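PHB depolymerase (Penicillium funiculosum, PDB 2D81) hydrolyses the ester bonds of poly(3-hydroxybutyrate), a bacterial storage polyester, as a fungal depolymerase of the circularly permuted alpha/beta hydrolase fold. Local coordinates at residues Val13-Leu18 and Asp34-Gly39; Thr205-Val210 and Tyr260-Pro265; His224-Gly229 and Met256-Pro261. One frame throughout, in Å; residues are numbered along the deposited sequence.

Contact 1 of 3, residues Val13-Leu18 and Asp34-Gly39; sequences VSVSGL and DVFNVG
Val-13 and Val-15 hold Phe-36 from the strand side. Val-15 sets CG1 3.6 Å from CD2 of the Phe-36 ring, and its CB also lies against CD2 and CE2. Val-13 CG1 stays 3.8 Å from Phe-36 CD2. Val-13 CB lies 3.4 Å from Val-35 O. Both valines meet the ring obliquely. Between them Ser-14 O lies at the ring edge, in its plane. Val-35 CG1 sits over one face, nearer its rim than its centre. For Val-15, CG1 stands between the backbone N and the carbonyl carbon (chi1 58°), which turns this branch to the phenylalanine. This tightly packed part is largely apolar, with backbone carbonyls at its margin.

The polar link lies beside it. Val-38 N donates to Val-13 O at 3.2 Å, and the N-H...O angle of 167° is close to straight. Phe-36 CA adds a CA-H...O contact to the same oxygen. Phe-36 is the centre of an inverse gamma turn, closed by a weak bond from Asn-37 N to Val-35 O.

The looser side is at Asn-37 and Val-38, which are partly exposed. Asn-37 turns its ND2 back to Asp-34 O, 3.2 Å away, and also to Pro-10 O. The side chain of Val-38 is about 6 Å from the N-acetylglucosamine of a glycan carried by the protein itself.

The contact belongs to a beta-alpha-beta crossover: strand 13-18, helix 20-31, then the turn that leads into the parallel strand 39-43. Leu-28 of helix 20-31 packs on both Val-15 and Phe-36, while Val-310 of helix 301-314 touches Val-13 and Val-35.

Contact 2 of 3, residues Thr205-Val210 and Tyr260-Pro265; sequences TGYLYV and YPQAIP
Tyr-207 and Tyr-260 form an antiparallel hydrogen-bonded pair. Tyr-260 N donates to Tyr-207 O at 2.7 Å. Tyr-207 N returns a bond of 3.2 Å to Tyr-260 O, coming from above the carbonyl plane. The CB atoms of both tyrosines lie on the same face of the sheet.

Past this pair the chain leaves the strand, and Gln-262 carries on the contact. Its CB lies 3.4 Å from Thr-205 O. CG is equally near that oxygen and also meets the edge of the Tyr-207 ring, 3.8 Å from CD1. CG is anti to the carbonyl carbon (chi1 -59°), and a bend at chi2 (-61°) folds the chain back toward Tyr-260. CD stays near Tyr-207 CD1. OE1 accepts from Tyr-234 N, whose own ring stacks with that of Tyr-207. Gln-262 NE2 donates to Tyr-260 O at 3.0 Å. This donor comes from one side of the carbonyl plane, Tyr-207 N from the other. The amide and the Tyr-207 ring are steeply inclined, with 77° between their planes. With an alanine here, Tyr-260 O is likely to keep one of its two donors, Tyr-234 N to lose its acceptor, and a gap to open at the Tyr-207 ring edge.

This is where the mixed sheet of the alpha/beta hydrolase fold turns antiparallel: 205-210 pairs with the end of 256-260, and 187-192 lies beyond it.

Contact 3 of 3, residues His224-Gly229 and Met256-Pro261; sequences HVALHG and MIILYP
Three backbone bonds join His-224 and Ala-226 to the strand 256-260. His-224 N donates to Ile-257 O at 2.9 Å. His-224 O accepts from Leu-259 N at 2.9 Å. Ala-226 N then donates to Leu-259 O, also at 2.9 Å. Two CA-H...O contacts add to this: Ile-258 CA to His-224 O and Val-225 CA to Leu-259 O.

Where the strands part, a water takes over. It donates to Ala-226 O at 2.7 Å. It also donates to Pro-261 O and accepts from His-228 N. Three buried backbone groups are thus satisfied by one molecule. These are neighbouring parallel strands in the central sheet of the alpha/beta hydrolase fold, and the axes of 224-227 and 256-260 diverge by 32°.

Both ring nitrogens of His-224 are engaged, ND1 with Ser-14 OG and NE2 with Ser-16 OG on strand 13-18, which flanks 221-227 on the side away from 256-260. His-228 ND1 donates to Gly-229 O at 2.7 Å, in the plane of its ring, and NE2 accepts from Ala-263 N. A chi1 of 68° swings this ring toward 256-261 and puts the CD2 edge on Pro-261 O.

Apolar groups fill in around these bonds. Val-225 and Leu-259 run alongside each other in the same direction, Val-225 CG2 to Leu-259 CD2 4.0 Å. The Pro-261 ring lies crosswise to both Val-225 and Leu-227, with its CD 3.8 Å from Val-225 CG1. On the other face Ala-226 CB touches Ile-258 CG2, and Ile-258 CD1 meets His-224 CB.

All three contacts reach the same mixed sheet and are largely buried. Contact 3 lies nearest the chain centre, between two parallel strands, and contact 2 lies farther out on the antiparallel side. Contact 1 is on the other side of contact 3 and has a partly exposed side at its turn. Contacts 1 and 3 are joined by a probable hydrogen bond from Leu-227 N to Ser-16 O, 2.8 Å. Contacts 2 and 3 share Tyr-260 and Pro-261, whereas contacts 1 and 2 do not touch. Contact 1 relies on aliphatic packing round one ring and a single backbone bond, contact 2 on a strand pair and an amide, contact 3 on regular backbone bonds and a buried water.

Contact 1 of 3, residues Val13-Leu18 and Asp34-Gly39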
ATOM      1  N   VAL A  13     -10.180  -6.380   6.577  1.00  7.73           N
ATOM      2  CA  VAL A  13      -9.110  -6.218   5.595  1.00  7.06           C
ATOM      3  C   VAL A  13      -8.777  -4.747   5.338  1.00  7.42           C
ATOM      4  O   VAL A  13      -9.667  -3.895   5.253  1.00  7.13           O
ATOM      5  CB  VAL A  13      -9.490  -6.895   4.254  1.00  6.15           C
ATOM      6  CG1 VAL A  13      -8.367  -6.722   3.241  1.00  7.88           C
ATOM      7  CG2 VAL A  13      -9.765  -8.382   4.482  1.00  7.42           C
ATOM      8  N   SER A  14      -7.485  -4.461   5.217  1.00  5.37           N
ATOM      9  CA  SER A  14      -7.009  -3.112   4.924  1.00  6.69           C
ATOM     10  C   SER A  14      -5.703  -3.185   4.137  1.00  6.08           C
ATOM     11  O   SER A  14      -5.165  -4.274   3.920  1.00  7.11           O
ATOM     12  CB  SER A  14      -6.786  -2.334   6.225  1.00  8.22           C
ATOM     13  OG  SER A  14      -5.823  -2.976   7.047  1.00  7.49           O
ATOM     14  N   VAL A  15      -5.198  -2.028   3.715  1.00  5.75           N
ATOM     15  CA  VAL A  15      -3.989  -1.965   2.897  1.00  5.88           C
ATOM     16  C   VAL A  15      -3.241  -0.646   3.116  1.00  6.54           C
ATOM     17  O   VAL A  15      -3.855   0.385   3.395  1.00  6.57           O
ATOM     18  CB  VAL A  15      -4.336  -2.110   1.389  1.00  4.97           C
ATOM     19  CG1 VAL A  15      -5.317  -1.013   0.969  1.00  5.04           C
ATOM     20  CG2 VAL A  15      -3.070  -2.043   0.547  1.00  4.91           C
ATOM     21  N   SER A  16      -1.915  -0.690   3.000  1.00  5.59           N
ATOM     22  CA  SER A  16      -1.096   0.525   3.001  1.00  5.67           C
ATOM     23  C   SER A  16       0.132   0.321   2.120  1.00  6.08           C
ATOM     24  O   SER A  16       0.413  -0.796   1.687  1.00  5.06           O
ATOM     25  CB  SER A  16      -0.656   0.892   4.430  1.00  4.86           C
ATOM     26  OG  SER A  16       0.319  -0.002   4.942  1.00  6.85           O
ATOM     27  N   GLY A  17       0.862   1.399   1.856  1.00  5.04           N
ATOM     28  CA  GLY A  17       2.066   1.281   1.054  1.00  6.87           C
ATOM     29  C   GLY A  17       2.852   2.571   0.957  1.00  6.53           C
ATOM     30  O   GLY A  17       2.365   3.635   1.344  1.00  6.97           O
ATOM     31  N   LEU A  18       4.074   2.470   0.442  1.00  7.21           N
ATOM     32  CA  LEU A  18       4.960   3.624   0.299  1.00  6.57           C
ATOM     33  C   LEU A  18       5.101   4.041  -1.162  1.00  6.81           C
ATOM     34  O   LEU A  18       5.353   3.205  -2.030  1.00  8.38           O
ATOM     35  CB  LEU A  18       6.346   3.292   0.852  1.00  6.27           C
ATOM     36  CG  LEU A  18       7.422   4.364   0.647  1.00  6.05           C
ATOM     37  CD1 LEU A  18       7.155   5.560   1.557  1.00  8.41           C
ATOM     38  CD2 LEU A  18       8.784   3.766   0.947  1.00  6.38           C
ATOM     39  N   ASP A  34     -14.846  -1.974  -1.113  1.00  8.10           N
ATOM     40  CA  ASP A  34     -15.657  -3.040  -0.536  1.00  9.57           C
ATOM     41  C   ASP A  34     -14.803  -4.178   0.022  1.00  8.95           C
ATOM     42  O   ASP A  34     -15.184  -4.833   0.994  1.00 10.64           O
ATOM     43  CB  ASP A  34     -16.633  -3.590  -1.585  1.00 10.33           C
ATOM     44  CG  ASP A  34     -15.923  -4.165  -2.799  1.00 12.99           C
ATOM     45  OD1 ASP A  34     -15.078  -3.460  -3.384  1.00 10.34           O
ATOM     46  OD2 ASP A  34     -16.210  -5.324  -3.175  1.00 16.68           O
ATOM     47  N   VAL A  35     -13.650  -4.407  -0.596  1.00  8.61           N
ATOM     48  CA  VAL A  35     -12.732  -5.455  -0.160  1.00  8.37           C
ATOM     49  C   VAL A  35     -11.892  -4.953   1.008  1.00  9.22           C
ATOM     50  O   VAL A  35     -11.723  -5.649   2.013  1.00  8.09           O
ATOM     51  CB  VAL A  35     -11.787  -5.878  -1.307  1.00  7.92           C
ATOM     52  CG1 VAL A  35     -10.765  -6.893  -0.805  1.00  9.21           C
ATOM     53  CG2 VAL A  35     -12.597  -6.473  -2.450  1.00 10.44           C
ATOM     54  N   PHE A  36     -11.367  -3.740   0.873  1.00  7.28           N
ATOM     55  CA  PHE A  36     -10.574  -3.138   1.937  1.00  7.70           C
ATOM     56  C   PHE A  36     -11.474  -2.298   2.833  1.00  8.48           C
ATOM     57  O   PHE A  36     -11.425  -1.068   2.833  1.00  8.48           O
ATOM     58  CB  PHE A  36      -9.437  -2.317   1.318  1.00  7.90           C
ATOM     59  CG  PHE A  36      -8.534  -3.140   0.441  1.00  7.55           C
ATOM     60  CD1 PHE A  36      -8.804  -3.286  -0.918  1.00  6.31           C
ATOM     61  CD2 PHE A  36      -7.475  -3.856   0.993  1.00  7.21           C
ATOM     62  CE1 PHE A  36      -8.038  -4.140  -1.715  1.00  7.16           C
ATOM     63  CE2 PHE A  36      -6.702  -4.714   0.207  1.00  7.11           C
ATOM     64  CZ  PHE A  36      -6.986  -4.857  -1.150  1.00  7.35           C
ATOM     65  N   ASN A  37     -12.301  -2.994   3.606  1.00  9.08           N
ATOM     66  CA  ASN A  37     -13.462  -2.380   4.232  1.00 11.35           C
ATOM     67  C   ASN A  37     -13.206  -1.716   5.578  1.00  9.85           C
ATOM     68  O   ASN A  37     -14.066  -0.996   6.083  1.00 10.12           O
ATOM     69  CB  ASN A  37     -14.585  -3.411   4.365  1.00 15.52           C
ATOM     70  CG  ASN A  37     -14.070  -4.791   4.698  1.00 18.08           C
ATOM     71  OD1 ASN A  37     -13.303  -4.970   5.642  1.00 21.68           O
ATOM     72  ND2 ASN A  37     -14.490  -5.784   3.917  1.00 19.22           N
ATOM     73  N   VAL A  38     -12.033  -1.940   6.163  1.00  8.82           N
ATOM     74  CA  VAL A  38     -11.680  -1.216   7.378  1.00  8.41           C
ATOM     75  C   VAL A  38     -11.085   0.143   7.012  1.00  8.77           C
ATOM     76  O   VAL A  38     -11.405   1.161   7.625  1.00  9.29           O
ATOM     77  CB  VAL A  38     -10.660  -1.997   8.235  1.00  9.84           C
ATOM     78  CG1 VAL A  38     -10.405  -1.254   9.536  1.00  9.09           C
ATOM     79  CG2 VAL A  38     -11.183  -3.391   8.527  1.00  9.14           C
ATOM     80  N   GLY A  39     -10.226   0.156   6.000  1.00  8.16           N
ATOM     81  CA  GLY A  39      -9.634   1.405   5.557  1.00  7.15           C
ATOM     82  C   GLY A  39      -8.285   1.177   4.907  1.00  7.66           C
ATOM     83  O   GLY A  39      -7.946   0.050   4.554  1.00  7.18           O
TER

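Contact 2 of 3, residues Thr205-Val210 and Tyr260-Pro265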
ATOM      1  N   THR A 205       6.891 -14.602  -7.101  1.00  9.50           N
ATOM      2  CA  THR A 205       6.741 -15.036  -5.718  1.00  8.51           C
ATOM      3  C   THR A 205       6.305 -13.871  -4.834  1.00  8.37           C
ATOM      4  O   THR A 205       6.835 -12.766  -4.948  1.00  7.72           O
ATOM      5  CB  THR A 205       8.080 -15.596  -5.184  1.00  9.72           C
ATOM      6  OG1 THR A 205       8.549 -16.634  -6.057  1.00  9.04           O
ATOM      7  CG2 THR A 205       7.908 -16.161  -3.778  1.00  9.68           C
ATOM      8  N   GLY A 206       5.340 -14.124  -3.957  1.00  8.29           N
ATOM      9  CA  GLY A 206       4.964 -13.136  -2.960  1.00  8.05           C
ATOM     10  C   GLY A 206       5.195 -13.672  -1.559  1.00  7.93           C
ATOM     11  O   GLY A 206       5.544 -14.842  -1.390  1.00  6.81           O
ATOM     12  N   TYR A 207       4.997 -12.825  -0.555  1.00  7.84           N
ATOM     13  CA  TYR A 207       5.246 -13.222   0.827  1.00  6.66           C
ATOM     14  C   TYR A 207       4.124 -12.783   1.756  1.00  7.18           C
ATOM     15  O   TYR A 207       3.354 -11.877   1.432  1.00  6.68           O
ATOM     16  CB  TYR A 207       6.572 -12.634   1.315  1.00  8.16           C
ATOM     17  CG  TYR A 207       7.762 -13.098   0.515  1.00 10.04           C
ATOM     18  CD1 TYR A 207       8.091 -12.495  -0.701  1.00  9.99           C
ATOM     19  CD2 TYR A 207       8.533 -14.175   0.946  1.00  9.64           C
ATOM     20  CE1 TYR A 207       9.156 -12.961  -1.465  1.00 12.07           C
ATOM     21  CE2 TYR A 207       9.598 -14.647   0.189  1.00 12.08           C
ATOM     22  CZ  TYR A 207       9.903 -14.037  -1.014  1.00 10.98           C
ATOM     23  OH  TYR A 207      10.944 -14.518  -1.772  1.00 14.31           O
ATOM     24  N   LEU A 208       4.029 -13.437   2.909  1.00  7.25           N
ATOM     25  CA  LEU A 208       3.115 -13.000   3.958  1.00  7.52           C
ATOM     26  C   LEU A 208       3.658 -13.390   5.321  1.00  7.47           C
ATOM     27  O   LEU A 208       4.214 -14.479   5.489  1.00  9.32           O
ATOM     28  CB  LEU A 208       1.717 -13.611   3.767  1.00  7.49           C
ATOM     29  CG  LEU A 208       1.555 -15.136   3.814  1.00  8.69           C
ATOM     30  CD1 LEU A 208       0.104 -15.490   4.131  1.00  8.97           C
ATOM     31  CD2 LEU A 208       1.978 -15.741   2.489  1.00  8.82           C
ATOM     32  N   TYR A 209       3.507 -12.494   6.291  1.00  6.70           N
ATOM     33  CA  TYR A 209       3.876 -12.810   7.661  1.00  6.78           C
ATOM     34  C   TYR A 209       2.673 -13.349   8.416  1.00  6.94           C
ATOM     35  O   TYR A 209       1.623 -12.703   8.468  1.00  6.70           O
ATOM     36  CB  TYR A 209       4.408 -11.579   8.395  1.00  7.14           C
ATOM     37  CG  TYR A 209       4.757 -11.905   9.824  1.00  6.80           C
ATOM     38  CD1 TYR A 209       5.816 -12.764  10.117  1.00  8.80           C
ATOM     39  CD2 TYR A 209       3.968 -11.449  10.877  1.00  7.80           C
ATOM     40  CE1 TYR A 209       6.075 -13.170  11.424  1.00  7.98           C
ATOM     41  CE2 TYR A 209       4.217 -11.849  12.193  1.00  7.79           C
ATOM     42  CZ  TYR A 209       5.272 -12.712  12.452  1.00  9.92           C
ATOM     43  OH  TYR A 209       5.517 -13.134  13.737  1.00 11.16           O
ATOM     44  N   VAL A 210       2.832 -14.532   9.001  1.00  5.97           N
ATOM     45  CA  VAL A 210       1.748 -15.180   9.732  1.00  7.39           C
ATOM     46  C   VAL A 210       2.143 -15.421  11.185  1.00  7.59           C
ATOM     47  O   VAL A 210       2.993 -16.265  11.471  1.00  7.38           O
ATOM     48  CB  VAL A 210       1.376 -16.544   9.096  1.00  8.07           C
ATOM     49  CG1 VAL A 210       0.260 -17.207   9.894  1.00  8.63           C
ATOM     50  CG2 VAL A 210       0.939 -16.347   7.649  1.00  7.38           C
ATOM     51  N   TYR A 260       2.464  -9.359   1.751  1.00  4.46           N
ATOM     52  CA  TYR A 260       3.434  -8.532   1.032  1.00  5.83           C
ATOM     53  C   TYR A 260       3.554  -8.929  -0.439  1.00  6.08           C
ATOM     54  O   TYR A 260       4.425  -9.722  -0.799  1.00  6.90           O
ATOM     55  CB  TYR A 260       4.836  -8.645   1.656  1.00  4.66           C
ATOM     56  CG  TYR A 260       4.974  -8.161   3.081  1.00  5.67           C
ATOM     57  CD1 TYR A 260       4.842  -9.044   4.158  1.00  6.88           C
ATOM     58  CD2 TYR A 260       5.272  -6.827   3.355  1.00  5.42           C
ATOM     59  CE1 TYR A 260       5.010  -8.603   5.475  1.00  6.23           C
ATOM     60  CE2 TYR A 260       5.439  -6.378   4.665  1.00  6.43           C
ATOM     61  CZ  TYR A 260       5.308  -7.269   5.717  1.00  5.27           C
ATOM     62  OH  TYR A 260       5.473  -6.824   7.010  1.00  6.37           O
ATOM     63  N   PRO A 261       2.683  -8.394  -1.307  1.00  5.65           N
ATOM     64  CA  PRO A 261       2.771  -8.741  -2.732  1.00  5.51           C
ATOM     65  C   PRO A 261       4.074  -8.151  -3.280  1.00  5.03           C
ATOM     66  O   PRO A 261       4.586  -7.177  -2.733  1.00  5.24           O
ATOM     67  CB  PRO A 261       1.540  -8.061  -3.336  1.00  4.35           C
ATOM     68  CG  PRO A 261       0.585  -7.951  -2.158  1.00  5.93           C
ATOM     69  CD  PRO A 261       1.504  -7.553  -1.040  1.00  6.08           C
ATOM     70  N   GLN A 262       4.608  -8.726  -4.354  1.00  6.54           N
ATOM     71  CA  GLN A 262       5.890  -8.259  -4.880  1.00  5.35           C
ATOM     72  C   GLN A 262       5.815  -7.855  -6.345  1.00  5.77           C
ATOM     73  O   GLN A 262       5.354  -8.625  -7.185  1.00  7.04           O
ATOM     74  CB  GLN A 262       6.962  -9.343  -4.724  1.00  5.31           C
ATOM     75  CG  GLN A 262       7.218  -9.805  -3.288  1.00  4.61           C
ATOM     76  CD  GLN A 262       7.704  -8.688  -2.386  1.00  5.03           C
ATOM     77  OE1 GLN A 262       8.582  -7.911  -2.755  1.00  6.86           O
ATOM     78  NE2 GLN A 262       7.141  -8.613  -1.188  1.00  4.76           N
ATOM     79  N   ALA A 263       6.277  -6.647  -6.649  1.00  4.63           N
ATOM     80  CA  ALA A 263       6.462  -6.243  -8.040  1.00  5.48           C
ATOM     81  C   ALA A 263       7.824  -6.747  -8.514  1.00  6.43           C
ATOM     82  O   ALA A 263       8.536  -7.422  -7.772  1.00  7.62           O
ATOM     83  CB  ALA A 263       6.385  -4.719  -8.164  1.00  5.23           C
ATOM     84  N   ILE A 264       8.182  -6.417  -9.751  1.00  8.65           N
ATOM     85  CA  ILE A 264       9.443  -6.866 -10.330  1.00  9.19           C
ATOM     86  C   ILE A 264       9.895  -5.866 -11.395  1.00  9.95           C
ATOM     87  O   ILE A 264       9.072  -5.274 -12.088  1.00  7.40           O
ATOM     88  CB  ILE A 264       9.277  -8.270 -10.987  1.00  9.79           C
ATOM     89  CG1 ILE A 264      10.619  -8.790 -11.509  1.00 11.13           C
ATOM     90  CG2 ILE A 264       8.282  -8.193 -12.132  1.00 11.52           C
ATOM     91  CD1 ILE A 264      11.569  -9.239 -10.430  1.00 13.63           C
ATOM     92  N   PRO A 265      11.210  -5.635 -11.516  1.00 10.14           N
ATOM     93  CA  PRO A 265      11.646  -4.688 -12.540  1.00 10.49           C
ATOM     94  C   PRO A 265      11.177  -5.154 -13.919  1.00  9.99           C
ATOM     95  O   PRO A 265      11.177  -6.350 -14.215  1.00  8.48           O
ATOM     96  CB  PRO A 265      13.164  -4.714 -12.400  1.00 11.88           C
ATOM     97  CG  PRO A 265      13.339  -4.903 -10.925  1.00 12.45           C
ATOM     98  CD  PRO A 265      12.324  -5.984 -10.615  1.00 11.74           C
TER

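Contact 3 of 3, residues His224-Gly229 and Met256-Pro261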
ATOM      1  N   HIS A 224      -3.739  -7.227   6.814  1.00  7.24           N
ATOM      2  CA  HIS A 224      -3.267  -5.968   6.249  1.00  5.28           C
ATOM      3  C   HIS A 224      -2.330  -6.271   5.087  1.00  5.86           C
ATOM      4  O   HIS A 224      -1.406  -7.078   5.215  1.00  6.78           O
ATOM      5  CB  HIS A 224      -2.515  -5.154   7.305  1.00  6.57           C
ATOM      6  CG  HIS A 224      -2.116  -3.786   6.845  1.00  5.88           C
ATOM      7  ND1 HIS A 224      -3.021  -2.757   6.694  1.00  6.01           N
ATOM      8  CD2 HIS A 224      -0.910  -3.279   6.489  1.00  5.92           C
ATOM      9  CE1 HIS A 224      -2.391  -1.678   6.266  1.00  6.59           C
ATOM     10  NE2 HIS A 224      -1.109  -1.968   6.134  1.00  5.77           N
ATOM     11  N   VAL A 225      -2.579  -5.623   3.955  1.00  3.81           N
ATOM     12  CA  VAL A 225      -1.713  -5.739   2.792  1.00  5.30           C
ATOM     13  C   VAL A 225      -0.755  -4.551   2.789  1.00  5.26           C
ATOM     14  O   VAL A 225      -1.188  -3.400   2.804  1.00  6.06           O
ATOM     15  CB  VAL A 225      -2.545  -5.726   1.489  1.00  5.84           C
ATOM     16  CG1 VAL A 225      -1.636  -5.899   0.277  1.00  7.12           C
ATOM     17  CG2 VAL A 225      -3.590  -6.833   1.535  1.00  8.65           C
ATOM     18  N   ALA A 226       0.544  -4.836   2.786  1.00  3.91           N
ATOM     19  CA  ALA A 226       1.556  -3.782   2.796  1.00  4.93           C
ATOM     20  C   ALA A 226       2.342  -3.774   1.486  1.00  5.41           C
ATOM     21  O   ALA A 226       2.931  -4.785   1.099  1.00  6.35           O
ATOM     22  CB  ALA A 226       2.504  -3.979   3.977  1.00  4.14           C
ATOM     23  N   LEU A 227       2.352  -2.629   0.812  1.00  5.61           N
ATOM     24  CA  LEU A 227       2.938  -2.526  -0.523  1.00  6.05           C
ATOM     25  C   LEU A 227       4.244  -1.732  -0.556  1.00  6.82           C
ATOM     26  O   LEU A 227       4.267  -0.542  -0.243  1.00  7.08           O
ATOM     27  CB  LEU A 227       1.929  -1.883  -1.481  1.00  5.76           C
ATOM     28  CG  LEU A 227       0.601  -2.623  -1.657  1.00  8.63           C
ATOM     29  CD1 LEU A 227      -0.351  -1.763  -2.475  1.00  9.12           C
ATOM     30  CD2 LEU A 227       0.832  -3.967  -2.334  1.00 11.28           C
ATOM     31  N   HIS A 228       5.326  -2.397  -0.952  1.00  5.65           N
ATOM     32  CA  HIS A 228       6.619  -1.742  -1.124  1.00  5.84           C
ATOM     33  C   HIS A 228       6.556  -0.688  -2.232  1.00  6.49           C
ATOM     34  O   HIS A 228       5.627  -0.681  -3.047  1.00  4.88           O
ATOM     35  CB  HIS A 228       7.691  -2.793  -1.457  1.00  5.54           C
ATOM     36  CG  HIS A 228       7.527  -3.424  -2.807  1.00  4.44           C
ATOM     37  ND1 HIS A 228       7.870  -2.779  -3.975  1.00  6.03           N
ATOM     38  CD2 HIS A 228       7.048  -4.636  -3.174  1.00  5.51           C
ATOM     39  CE1 HIS A 228       7.611  -3.566  -5.004  1.00  5.71           C
ATOM     40  NE2 HIS A 228       7.111  -4.699  -4.546  1.00  5.94           N
ATOM     41  N   GLY A 229       7.541   0.206  -2.256  1.00  6.17           N
ATOM     42  CA  GLY A 229       7.601   1.221  -3.296  1.00  7.74           C
ATOM     43  C   GLY A 229       8.549   0.821  -4.411  1.00  7.80           C
ATOM     44  O   GLY A 229       8.994  -0.324  -4.463  1.00  8.11           O
ATOM     45  N   MET A 256      -2.905 -10.712  13.451  1.00  6.86           N
ATOM     46  CA  MET A 256      -2.965 -10.049  12.154  1.00  7.19           C
ATOM     47  C   MET A 256      -1.947 -10.665  11.199  1.00  6.82           C
ATOM     48  O   MET A 256      -0.779 -10.823  11.546  1.00  6.51           O
ATOM     49  CB  MET A 256      -2.675  -8.556  12.323  1.00  6.79           C
ATOM     50  CG  MET A 256      -2.850  -7.730  11.060  1.00  8.48           C
ATOM     51  SD  MET A 256      -2.361  -6.020  11.333  1.00  9.45           S
ATOM     52  CE  MET A 256      -3.655  -5.488  12.491  1.00  8.77           C
ATOM     53  N   ILE A 257      -2.404 -11.017  10.001  1.00  5.47           N
ATOM     54  CA  ILE A 257      -1.513 -11.441   8.929  1.00  6.28           C
ATOM     55  C   ILE A 257      -1.149 -10.219   8.083  1.00  6.94           C
ATOM     56  O   ILE A 257      -2.000  -9.375   7.804  1.00  6.40           O
ATOM     57  CB  ILE A 257      -2.199 -12.504   8.036  1.00  6.65           C
ATOM     58  CG1 ILE A 257      -2.459 -13.775   8.857  1.00  6.94           C
ATOM     59  CG2 ILE A 257      -1.337 -12.816   6.820  1.00  6.80           C
ATOM     60  CD1 ILE A 257      -3.224 -14.855   8.097  1.00  6.48           C
ATOM     61  N   ILE A 258       0.118 -10.110   7.697  1.00  5.42           N
ATOM     62  CA  ILE A 258       0.534  -9.058   6.774  1.00  5.89           C
ATOM     63  C   ILE A 258       0.889  -9.697   5.437  1.00  6.08           C
ATOM     64  O   ILE A 258       1.796 -10.524   5.361  1.00  5.74           O
ATOM     65  CB  ILE A 258       1.781  -8.291   7.282  1.00  5.38           C
ATOM     66  CG1 ILE A 258       1.580  -7.818   8.727  1.00  3.42           C
ATOM     67  CG2 ILE A 258       2.052  -7.101   6.373  1.00  5.95           C
ATOM     68  CD1 ILE A 258       0.468  -6.799   8.916  1.00  3.38           C
ATOM     69  N   LEU A 259       0.171  -9.317   4.384  1.00  5.81           N
ATOM     70  CA  LEU A 259       0.463  -9.814   3.041  1.00  5.17           C
ATOM     71  C   LEU A 259       1.379  -8.837   2.317  1.00  5.32           C
ATOM     72  O   LEU A 259       1.110  -7.634   2.287  1.00  5.64           O
ATOM     73  CB  LEU A 259      -0.835  -9.988   2.246  1.00  5.27           C
ATOM     74  CG  LEU A 259      -0.716 -10.305   0.750  1.00  4.64           C
ATOM     75  CD1 LEU A 259      -0.053 -11.669   0.553  1.00  6.82           C
ATOM     76  CD2 LEU A 259      -2.104 -10.293   0.118  1.00  6.60           C
ATOM     77  N   TYR A 260       2.464  -9.359   1.751  1.00  4.46           N
ATOM     78  CA  TYR A 260       3.434  -8.532   1.032  1.00  5.83           C
ATOM     79  C   TYR A 260       3.554  -8.929  -0.439  1.00  6.08           C
ATOM     80  O   TYR A 260       4.425  -9.722  -0.799  1.00  6.90           O
ATOM     81  CB  TYR A 260       4.836  -8.645   1.656  1.00  4.66           C
ATOM     82  CG  TYR A 260       4.974  -8.161   3.081  1.00  5.67           C
ATOM     83  CD1 TYR A 260       4.842  -9.044   4.158  1.00  6.88           C
ATOM     84  CD2 TYR A 260       5.272  -6.827   3.355  1.00  5.42           C
ATOM     85  CE1 TYR A 260       5.010  -8.603   5.475  1.00  6.23           C
ATOM     86  CE2 TYR A 260       5.439  -6.378   4.665  1.00  6.43           C
ATOM     87  CZ  TYR A 260       5.308  -7.269   5.717  1.00  5.27           C
ATOM     88  OH  TYR A 260       5.473  -6.824   7.010  1.00  6.37           O
ATOM     89  N   PRO A 261       2.683  -8.394  -1.307  1.00  5.65           N
ATOM     90  CA  PRO A 261       2.771  -8.741  -2.732  1.00  5.51           C
ATOM     91  C   PRO A 261       4.074  -8.151  -3.280  1.00  5.03           C
ATOM     92  O   PRO A 261       4.586  -7.177  -2.733  1.00  5.24           O
ATOM     93  CB  PRO A 261       1.540  -8.061  -3.336  1.00  4.35           C
ATOM     94  CG  PRO A 261       0.585  -7.951  -2.158  1.00  5.93           C
ATOM     95  CD  PRO A 261       1.504  -7.553  -1.040  1.00  6.08           C
TER
HETATM   96  O   HOH W   1       4.959  -5.353  -0.658  1.00  6.11           O